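PDB 1FKM: GTPase-activating protein GYP1 from Saccharomyces cerevisiae, which stimulates GTP hydrolysis by Ypt/Rab GTPases such as Ypt1 and Ypt7 through its TBC-type GAP domain, which supplies an arginine finger and a glutamine finger. Local coordinates for residues W87-I92 with S127-G132; H195-I200 with F232-M237; C239-E244 with E326-V331. One frame throughout, in Å; residues are numbered along the deposited sequence.

Contact 1. Residues W87-I92 with S127-G132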
loop_
_atom_site.group_PDB
_atom_site.type_symbol
_atom_site.label_atom_id
_atom_site.label_comp_id
_atom_site.label_asym_id
_atom_site.label_seq_id
_atom_site.Cartn_x
_atom_site.Cartn_y
_atom_site.Cartn_z
ATOM N N TRP A 87 -4.391 -4.426 -21.727
ATOM C CA TRP A 87 -5.350 -5.279 -21.037
ATOM C C TRP A 87 -4.748 -6.679 -20.857
ATOM O O TRP A 87 -4.831 -7.272 -19.781
ATOM C CB TRP A 87 -6.650 -5.345 -21.847
ATOM C CG TRP A 87 -7.695 -6.276 -21.298
ATOM C CD1 TRP A 87 -7.847 -7.602 -21.593
ATOM C CD2 TRP A 87 -8.719 -5.958 -20.350
ATOM N NE1 TRP A 87 -8.901 -8.126 -20.888
ATOM C CE2 TRP A 87 -9.455 -7.140 -20.116
ATOM C CE3 TRP A 87 -9.088 -4.787 -19.673
ATOM C CZ2 TRP A 87 -10.538 -7.188 -19.236
ATOM C CZ3 TRP A 87 -10.165 -4.834 -18.798
ATOM C CH2 TRP A 87 -10.879 -6.028 -18.587
ATOM N N HIS A 88 -4.124 -7.200 -21.907
ATOM C CA HIS A 88 -3.528 -8.534 -21.833
ATOM C C HIS A 88 -2.283 -8.565 -20.953
ATOM O O HIS A 88 -2.001 -9.558 -20.292
ATOM C CB HIS A 88 -3.225 -9.038 -23.246
ATOM C CG HIS A 88 -4.453 -9.423 -24.010
ATOM N ND1 HIS A 88 -4.562 -9.273 -25.376
ATOM C CD2 HIS A 88 -5.631 -9.947 -23.594
ATOM C CE1 HIS A 88 -5.755 -9.686 -25.768
ATOM N NE2 HIS A 88 -6.423 -10.100 -24.707
ATOM N N GLN A 89 -1.544 -7.464 -20.937
ATOM C CA GLN A 89 -0.348 -7.359 -20.113
ATOM C C GLN A 89 -0.748 -7.463 -18.638
ATOM O O GLN A 89 -0.038 -8.061 -17.826
ATOM C CB GLN A 89 0.336 -6.023 -20.400
ATOM C CG GLN A 89 1.377 -5.592 -19.407
ATOM C CD GLN A 89 1.979 -4.247 -19.784
ATOM O OE1 GLN A 89 1.266 -3.329 -20.187
ATOM N NE2 GLN A 89 3.293 -4.122 -19.646
ATOM N N ILE A 90 -1.896 -6.888 -18.296
ATOM C CA ILE A 90 -2.387 -6.929 -16.918
ATOM C C ILE A 90 -2.958 -8.301 -16.597
ATOM O O ILE A 90 -2.841 -8.796 -15.475
ATOM C CB ILE A 90 -3.473 -5.866 -16.701
ATOM C CG1 ILE A 90 -2.843 -4.475 -16.808
ATOM C CG2 ILE A 90 -4.144 -6.054 -15.342
ATOM C CD1 ILE A 90 -3.858 -3.371 -16.857
ATOM N N GLU A 91 -3.575 -8.907 -17.602
ATOM C CA GLU A 91 -4.181 -10.226 -17.490
ATOM C C GLU A 91 -3.130 -11.255 -17.091
ATOM O O GLU A 91 -3.426 -12.231 -16.401
ATOM C CB GLU A 91 -4.791 -10.608 -18.835
ATOM C CG GLU A 91 -5.433 -11.972 -18.889
ATOM C CD GLU A 91 -5.774 -12.375 -20.309
ATOM O OE1 GLU A 91 -6.444 -11.583 -21.006
ATOM O OE2 GLU A 91 -5.372 -13.483 -20.726
ATOM N N ILE A 92 -1.901 -11.030 -17.537
ATOM C CA ILE A 92 -0.793 -11.924 -17.234
ATOM C C ILE A 92 -0.369 -11.869 -15.762
ATOM O O ILE A 92 0.077 -12.870 -15.203
ATOM C CB ILE A 92 0.421 -11.597 -18.130
ATOM C CG1 ILE A 92 0.080 -11.927 -19.587
ATOM C CG2 ILE A 92 1.646 -12.369 -17.672
ATOM C CD1 ILE A 92 1.145 -11.507 -20.586
ATOM N N SER A 127 3.541 5.809 -17.834
ATOM C CA SER A 127 3.891 4.624 -17.059
ATOM C C SER A 127 3.354 3.360 -17.708
ATOM O O SER A 127 4.087 2.386 -17.908
ATOM C CB SER A 127 3.309 4.715 -15.642
ATOM O OG SER A 127 3.633 5.946 -15.013
ATOM N N GLY A 128 2.068 3.391 -18.045
ATOM C CA GLY A 128 1.424 2.223 -18.603
ATOM C C GLY A 128 1.339 1.309 -17.396
ATOM O O GLY A 128 1.487 1.784 -16.267
ATOM N N TYR A 129 1.103 0.020 -17.600
ATOM C CA TYR A 129 1.047 -0.885 -16.464
ATOM C C TYR A 129 2.479 -1.254 -16.085
ATOM O O TYR A 129 3.299 -1.556 -16.950
ATOM C CB TYR A 129 0.273 -2.161 -16.799
ATOM C CG TYR A 129 0.444 -3.218 -15.732
ATOM C CD1 TYR A 129 -0.079 -3.031 -14.452
ATOM C CD2 TYR A 129 1.182 -4.373 -15.981
ATOM C CE1 TYR A 129 0.134 -3.963 -13.445
ATOM C CE2 TYR A 129 1.401 -5.313 -14.982
ATOM C CZ TYR A 129 0.873 -5.100 -13.714
ATOM O OH TYR A 129 1.082 -6.024 -12.711
ATOM N N VAL A 130 2.779 -1.221 -14.791
ATOM C CA VAL A 130 4.112 -1.562 -14.322
ATOM C C VAL A 130 3.991 -2.581 -13.205
ATOM O O VAL A 130 3.227 -2.388 -12.259
ATOM C CB VAL A 130 4.857 -0.321 -13.786
ATOM C CG1 VAL A 130 6.286 -0.698 -13.393
ATOM C CG2 VAL A 130 4.857 0.772 -14.838
ATOM N N GLN A 131 4.739 -3.672 -13.325
ATOM C CA GLN A 131 4.712 -4.721 -12.318
ATOM C C GLN A 131 5.062 -4.070 -10.985
ATOM O O GLN A 131 6.056 -3.340 -10.873
ATOM C CB GLN A 131 5.715 -5.823 -12.671
ATOM C CG GLN A 131 5.556 -7.088 -11.846
ATOM C CD GLN A 131 6.308 -8.264 -12.437
ATOM O OE1 GLN A 131 7.537 -8.249 -12.532
ATOM N NE2 GLN A 131 5.570 -9.292 -12.845
ATOM N N GLY A 132 4.231 -4.332 -9.983
ATOM C CA GLY A 132 4.425 -3.743 -8.675
ATOM C C GLY A 132 3.146 -3.021 -8.294
ATOM O O GLY A 132 2.749 -3.008 -7.127
HETATM O O HOH W 1 1.067 -0.604 -20.372
#
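Ile90 on helix 83-93 and Tyr129 in the loop before helix 133-145 bring the two backbones together, with their CA atoms 7.0 Å apart. The loop is extended from Tyr129 to Gln131 and ends at Gly132, the N-cap of helix 133-145. Tyr129 points from this loop toward the helix, its ring carried anti to the backbone N (chi1 169°). Ile90 lays CG1 over one face of that ring, 3.7 Å from Tyr129 CG and 27° off the normal through the centroid, a CH-pi contact. The backbone N of Gln131 stands over the opposite face, displaced toward the rim. Gln89 comes in at the edge, its CG 3.6 Å from Tyr129 CD2, with the amide plane turned 73° from the ring. Its end is tied to the loop through a water molecule, which donates to Gln89 OE1 (2.7 Å) and accepts from Tyr129 N (2.8 Å). Ile90 and Tyr129 belong to the two signature motifs of TBC domains, IxxDxxR and YxQ, which carry Arg96, the arginine finger, and Gln131, the glutamine finger. Asp93 of the first motif accepts a hydrogen bond from Tyr129 OH and a weak one from Gln131 NE2. With its ring wedged between Ile90 and its own loop and its hydroxyl held by Asp93, Tyr129 is well placed to set the distance between helix 83-93, which runs on toward Arg96, and the loop that holds Gln131.

Contact 2. Residues H195-I200 with F232-M237; sequences HGQPGI and FAFRWM
Ile200, in the first turn of helix 198-214, leans toward helix 230-238 and meets both Phe234 and Met237. Its CB lies 3.9 Å from Phe234 CE1. From there the methyl CG2 presses on the CD1-CE1 bond of the ring, 3.3 Å from Phe234 CD1 and hardly farther from Phe234 CE1, a tight fit; the approach is oblique to the ring. CG2 also reaches Met237 CB, at 3.9 Å, so this one methyl fills the angle between two residues a turn apart on the helix. The other branch bends at chi2 (-58°) and brings CD1 to 3.9 Å from Met237 C, against the backbone. Met237 is present as selenomethionine, and its selenium end runs away from Ile200 into the core. Farther out on the Phe234 rim, Gln197, the N-cap residue of helix 198-214, sets OE1 3.3 Å from Phe234 CZ, near the ring plane, with amide and ring 89° apart. Its NE2 donates to Asn238 OD1 and to the carbonyl of Asn192, which fixes the rotation of the amide. The joint is thus apolar at Ile200, while at its outer margin an anchored amide oxygen faces the weakly positive hydrogen rim of Phe234.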
loop_
_atom_site.group_PDB
_atom_site.type_symbol
_atom_site.label_atom_id
_atom_site.label_comp_id
_atom_site.label_asym_id
_atom_site.label_seq_id
_atom_site.Cartn_x
_atom_site.Cartn_y
_atom_site.Cartn_z
ATOM N N HIS A 195 8.421 5.082 -17.144
ATOM C CA HIS A 195 9.413 4.263 -17.835
ATOM C C HIS A 195 10.838 4.496 -17.334
ATOM O O HIS A 195 11.324 5.628 -17.300
ATOM C CB HIS A 195 9.328 4.518 -19.347
ATOM C CG HIS A 195 10.204 3.619 -20.164
ATOM N ND1 HIS A 195 10.329 2.271 -19.912
ATOM C CD2 HIS A 195 10.980 3.874 -21.245
ATOM C CE1 HIS A 195 11.146 1.732 -20.801
ATOM N NE2 HIS A 195 11.555 2.684 -21.620
ATOM N N GLY A 196 11.504 3.407 -16.953
ATOM C CA GLY A 196 12.860 3.495 -16.435
ATOM C C GLY A 196 12.854 3.599 -14.917
ATOM O O GLY A 196 13.901 3.528 -14.270
ATOM N N GLN A 197 11.661 3.775 -14.354
ATOM C CA GLN A 197 11.471 3.891 -12.911
ATOM C C GLN A 197 12.589 4.666 -12.220
ATOM O O GLN A 197 13.219 4.178 -11.278
ATOM C CB GLN A 197 11.310 2.493 -12.292
ATOM C CG GLN A 197 10.060 1.781 -12.798
ATOM C CD GLN A 197 9.741 0.503 -12.048
ATOM O OE1 GLN A 197 10.187 -0.585 -12.424
ATOM N NE2 GLN A 197 8.966 0.631 -10.976
ATOM N N PRO A 198 12.843 5.900 -12.682
ATOM C CA PRO A 198 13.890 6.740 -12.099
ATOM C C PRO A 198 13.676 6.964 -10.605
ATOM O O PRO A 198 14.634 7.096 -9.848
ATOM C CB PRO A 198 13.786 8.029 -12.914
ATOM C CG PRO A 198 12.339 8.079 -13.279
ATOM C CD PRO A 198 12.075 6.650 -13.692
ATOM N N GLY A 199 12.414 6.992 -10.183
ATOM C CA GLY A 199 12.115 7.198 -8.778
ATOM C C GLY A 199 12.615 6.075 -7.886
ATOM O O GLY A 199 13.078 6.319 -6.775
ATOM N N ILE A 200 12.512 4.840 -8.363
ATOM C CA ILE A 200 12.969 3.691 -7.595
ATOM C C ILE A 200 14.494 3.674 -7.519
ATOM O O ILE A 200 15.064 3.408 -6.457
ATOM C CB ILE A 200 12.501 2.359 -8.215
ATOM C CG1 ILE A 200 10.970 2.298 -8.267
ATOM C CG2 ILE A 200 13.071 1.187 -7.405
ATOM C CD1 ILE A 200 10.285 2.454 -6.931
ATOM N N PHE A 232 18.284 -6.403 -3.669
ATOM C CA PHE A 232 17.260 -6.761 -2.702
ATOM C C PHE A 232 16.301 -5.602 -2.447
ATOM O O PHE A 232 15.124 -5.812 -2.162
ATOM C CB PHE A 232 17.901 -7.236 -1.382
ATOM C CG PHE A 232 18.679 -6.173 -0.653
ATOM C CD1 PHE A 232 18.030 -5.240 0.150
ATOM C CD2 PHE A 232 20.067 -6.110 -0.768
ATOM C CE1 PHE A 232 18.746 -4.260 0.830
ATOM C CE2 PHE A 232 20.795 -5.134 -0.093
ATOM C CZ PHE A 232 20.134 -4.204 0.710
ATOM N N ALA A 233 16.798 -4.380 -2.594
ATOM C CA ALA A 233 16.001 -3.188 -2.333
ATOM C C ALA A 233 15.062 -2.745 -3.450
ATOM O O ALA A 233 14.129 -1.976 -3.203
ATOM C CB ALA A 233 16.915 -2.032 -1.949
ATOM N N PHE A 234 15.292 -3.195 -4.678
ATOM C CA PHE A 234 14.381 -2.767 -5.730
ATOM C C PHE A 234 12.966 -3.209 -5.367
ATOM O O PHE A 234 12.018 -2.430 -5.461
ATOM C CB PHE A 234 14.740 -3.356 -7.093
ATOM C CG PHE A 234 13.776 -2.954 -8.173
ATOM C CD1 PHE A 234 13.850 -1.692 -8.748
ATOM C CD2 PHE A 234 12.738 -3.800 -8.550
ATOM C CE1 PHE A 234 12.898 -1.270 -9.677
ATOM C CE2 PHE A 234 11.780 -3.389 -9.480
ATOM C CZ PHE A 234 11.862 -2.122 -10.041
ATOM N N ARG A 235 12.824 -4.459 -4.943
ATOM C CA ARG A 235 11.511 -4.977 -4.585
ATOM C C ARG A 235 10.957 -4.245 -3.363
ATOM O O ARG A 235 9.759 -3.973 -3.289
ATOM C CB ARG A 235 11.587 -6.481 -4.314
ATOM C CG ARG A 235 10.230 -7.175 -4.312
ATOM C CD ARG A 235 10.367 -8.676 -4.083
ATOM N NE ARG A 235 10.832 -8.991 -2.734
ATOM C CZ ARG A 235 11.081 -10.221 -2.298
ATOM N NH1 ARG A 235 10.914 -11.259 -3.102
ATOM N NH2 ARG A 235 11.490 -10.415 -1.052
ATOM N N TRP A 236 11.828 -3.927 -2.408
ATOM C CA TRP A 236 11.406 -3.209 -1.205
ATOM C C TRP A 236 10.777 -1.876 -1.609
ATOM O O TRP A 236 9.737 -1.476 -1.089
ATOM C CB TRP A 236 12.600 -2.916 -0.294
ATOM C CG TRP A 236 13.199 -4.114 0.400
ATOM C CD1 TRP A 236 12.955 -5.432 0.144
ATOM C CD2 TRP A 236 14.160 -4.079 1.459
ATOM N NE1 TRP A 236 13.710 -6.224 0.986
ATOM C CE2 TRP A 236 14.458 -5.414 1.801
ATOM C CE3 TRP A 236 14.799 -3.040 2.152
ATOM C CZ2 TRP A 236 15.372 -5.742 2.808
ATOM C CZ3 TRP A 236 15.707 -3.365 3.153
ATOM C CH2 TRP A 236 15.985 -4.705 3.469
HETATM N N MSE A 237 11.427 -1.188 -2.540
HETATM C CA MSE A 237 10.939 0.107 -3.001
HETATM C C MSE A 237 9.741 0.001 -3.940
HETATM O O MSE A 237 8.746 0.702 -3.766
HETATM C CB MSE A 237 12.065 0.867 -3.701
HETATM C CG MSE A 237 12.527 2.088 -2.946
HETATM SE SE MSE A 237 13.002 1.698 -1.120
HETATM C CE MSE A 237 14.917 1.559 -1.322
#

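Contact 3. Residues C239-E244 with E326-V331; sequences CLLMRE and EFHVFV
His328 carries its imidazole anti to the backbone N (chi1 -171°), straight off helix 324-338 toward Leu240 and Leu241. Leu240 has positive phi (48°), and its CG turns to lie beside its own backbone N, which swings the branch CD2 over the imidazole. CD2 sits almost centrally above one face, 3.8 Å from the ring centroid and 8° off the normal, as a CH-pi contact. The ring's CE1 corner meets the turn itself: Leu240 C is 3.5 Å from His328 CE1, and Leu241 CG lies 3.5 Å from the same atom, obliquely to the ring. These two leucines are the central pair of a type I' turn from Cys239 to Met242, closed by Met242 N to Cys239 O at 3.0 Å. Leu240 is also the C-prime residue of the Schellman motif ending helix 230-238, in which Leu241 N reaches back to Trp236 O. That carbonyl takes a second hydrogen bond from His328 NE2, so the histidine shares an acceptor with the Schellman motif at the helix end. NE2 must donate here, and ND1, bonded to Tyr257 OH, is then probably the acceptor; with both nitrogens engaged the buried ring is held against rotation. A leucine in its place would probably leave Trp236 O short of one donor and the Tyr257 hydroxyl without its mate inside the all-helical core. One turn further along helix 324-338, Val331 also points at the turn, and its CG1 packs on Leu241 CD1 at 3.7 Å.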
loop_
_atom_site.group_PDB
_atom_site.type_symbol
_atom_site.label_atom_id
_atom_site.label_comp_id
_atom_site.label_asym_id
_atom_site.label_seq_id
_atom_site.Cartn_x
_atom_site.Cartn_y
_atom_site.Cartn_z
ATOM N N CYS A 239 7.434 -2.305 -4.314
ATOM C CA CYS A 239 6.179 -2.755 -3.709
ATOM C C CYS A 239 5.984 -2.228 -2.285
ATOM O O CYS A 239 5.170 -2.755 -1.532
ATOM C CB CYS A 239 6.136 -4.288 -3.694
ATOM S SG CYS A 239 6.586 -5.064 -5.268
ATOM N N LEU A 240 6.725 -1.183 -1.927
ATOM C CA LEU A 240 6.645 -0.599 -0.592
ATOM C C LEU A 240 6.718 -1.650 0.526
ATOM O O LEU A 240 5.887 -1.660 1.441
ATOM C CB LEU A 240 5.362 0.234 -0.446
ATOM C CG LEU A 240 5.228 1.486 -1.320
ATOM C CD1 LEU A 240 3.913 2.184 -1.009
ATOM C CD2 LEU A 240 6.395 2.433 -1.063
ATOM N N LEU A 241 7.716 -2.527 0.440
ATOM C CA LEU A 241 7.945 -3.578 1.438
ATOM C C LEU A 241 6.861 -4.643 1.580
ATOM O O LEU A 241 6.976 -5.544 2.413
ATOM C CB LEU A 241 8.210 -2.950 2.815
ATOM C CG LEU A 241 9.602 -2.355 3.051
ATOM C CD1 LEU A 241 9.658 -1.661 4.408
ATOM C CD2 LEU A 241 10.637 -3.465 2.985
HETATM N N MSE A 242 5.821 -4.565 0.759
HETATM C CA MSE A 242 4.741 -5.543 0.846
HETATM C C MSE A 242 5.169 -6.993 0.690
HETATM O O MSE A 242 4.600 -7.885 1.316
HETATM C CB MSE A 242 3.676 -5.250 -0.198
HETATM C CG MSE A 242 2.787 -4.087 0.119
HETATM SE SE MSE A 242 1.418 -4.049 -1.229
HETATM C CE MSE A 242 0.615 -5.773 -0.862
ATOM N N ARG A 243 6.167 -7.233 -0.150
ATOM C CA ARG A 243 6.629 -8.590 -0.391
ATOM C C ARG A 243 7.541 -9.107 0.715
ATOM O O ARG A 243 8.041 -10.227 0.633
ATOM C CB ARG A 243 7.354 -8.650 -1.737
ATOM C CG ARG A 243 6.522 -8.109 -2.891
ATOM C CD ARG A 243 5.410 -9.066 -3.275
ATOM N NE ARG A 243 5.926 -10.189 -4.052
ATOM C CZ ARG A 243 6.437 -10.077 -5.273
ATOM N NH1 ARG A 243 6.496 -8.890 -5.861
ATOM N NH2 ARG A 243 6.896 -11.147 -5.906
ATOM N N GLU A 244 7.739 -8.297 1.751
ATOM C CA GLU A 244 8.608 -8.676 2.862
ATOM C C GLU A 244 7.844 -8.928 4.160
ATOM O O GLU A 244 8.448 -9.274 5.176
ATOM C CB GLU A 244 9.642 -7.578 3.131
ATOM C CG GLU A 244 10.181 -6.876 1.894
ATOM C CD GLU A 244 10.695 -7.841 0.858
ATOM O OE1 GLU A 244 11.449 -8.761 1.233
ATOM O OE2 GLU A 244 10.353 -7.676 -0.330
ATOM N N GLU A 326 10.361 9.588 1.107
ATOM C CA GLU A 326 11.280 9.902 2.195
ATOM C C GLU A 326 11.059 8.987 3.394
ATOM O O GLU A 326 11.986 8.323 3.849
ATOM C CB GLU A 326 11.107 11.362 2.619
ATOM C CG GLU A 326 11.954 11.773 3.812
ATOM C CD GLU A 326 11.686 13.202 4.250
ATOM O OE1 GLU A 326 10.907 13.902 3.567
ATOM O OE2 GLU A 326 12.254 13.625 5.278
ATOM N N PHE A 327 9.833 8.943 3.902
ATOM C CA PHE A 327 9.548 8.097 5.052
ATOM C C PHE A 327 9.852 6.627 4.762
ATOM O O PHE A 327 10.381 5.913 5.617
ATOM C CB PHE A 327 8.083 8.232 5.480
ATOM C CG PHE A 327 7.762 7.502 6.749
ATOM C CD1 PHE A 327 8.429 7.819 7.934
ATOM C CD2 PHE A 327 6.818 6.479 6.763
ATOM C CE1 PHE A 327 8.159 7.124 9.117
ATOM C CE2 PHE A 327 6.541 5.778 7.937
ATOM C CZ PHE A 327 7.214 6.101 9.119
ATOM N N HIS A 328 9.526 6.174 3.554
ATOM C CA HIS A 328 9.764 4.783 3.197
ATOM C C HIS A 328 11.243 4.430 3.223
ATOM O O HIS A 328 11.614 3.328 3.626
ATOM C CB HIS A 328 9.185 4.454 1.815
ATOM C CG HIS A 328 9.218 2.993 1.491
ATOM N ND1 HIS A 328 8.586 2.046 2.271
ATOM C CD2 HIS A 328 9.833 2.309 0.496
ATOM C CE1 HIS A 328 8.812 0.845 1.771
ATOM N NE2 HIS A 328 9.567 0.976 0.695
ATOM N N VAL A 329 12.088 5.359 2.789
ATOM C CA VAL A 329 13.528 5.114 2.784
ATOM C C VAL A 329 14.031 4.891 4.209
ATOM O O VAL A 329 14.875 4.034 4.442
ATOM C CB VAL A 329 14.305 6.289 2.148
ATOM C CG1 VAL A 329 15.798 6.130 2.397
ATOM C CG2 VAL A 329 14.040 6.328 0.651
ATOM N N PHE A 330 13.515 5.659 5.165
ATOM C CA PHE A 330 13.940 5.479 6.548
ATOM C C PHE A 330 13.430 4.173 7.144
ATOM O O PHE A 330 14.125 3.540 7.945
ATOM C CB PHE A 330 13.517 6.677 7.401
ATOM C CG PHE A 330 14.383 7.886 7.188
ATOM C CD1 PHE A 330 15.615 7.986 7.828
ATOM C CD2 PHE A 330 14.003 8.892 6.302
ATOM C CE1 PHE A 330 16.461 9.070 7.587
ATOM C CE2 PHE A 330 14.840 9.983 6.055
ATOM C CZ PHE A 330 16.075 10.072 6.700
ATOM N N VAL A 331 12.220 3.765 6.760
ATOM C CA VAL A 331 11.670 2.502 7.241
ATOM C C VAL A 331 12.546 1.369 6.691
ATOM O O VAL A 331 12.851 0.406 7.398
ATOM C CB VAL A 331 10.209 2.301 6.761
ATOM C CG1 VAL A 331 9.730 0.889 7.089
ATOM C CG2 VAL A 331 9.305 3.320 7.424
#

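How the contacts relate
From the N terminus the three contacts follow in series, each closing its loop before the next opens, with no nesting or crossing. Contact 1 closes a loop around helix 107-123 and joins helix 83-93, which runs toward the arginine finger, to the loop that carries the glutamine finger. Contact 2 closes one of similar length, mostly helical, setting the start of helix 198-214 against helix 230-238; it meets contact 1 where Val130 packs on Gln197. Contact 3 spans the longest loop, including the unmodelled residues 263-322, and brings helix 324-338 back to the turn after helix 230-238. Contacts 2 and 3 also meet directly where Met237 packs on His328 and, in one Arg235 conformer, through its salt bridge to Glu244.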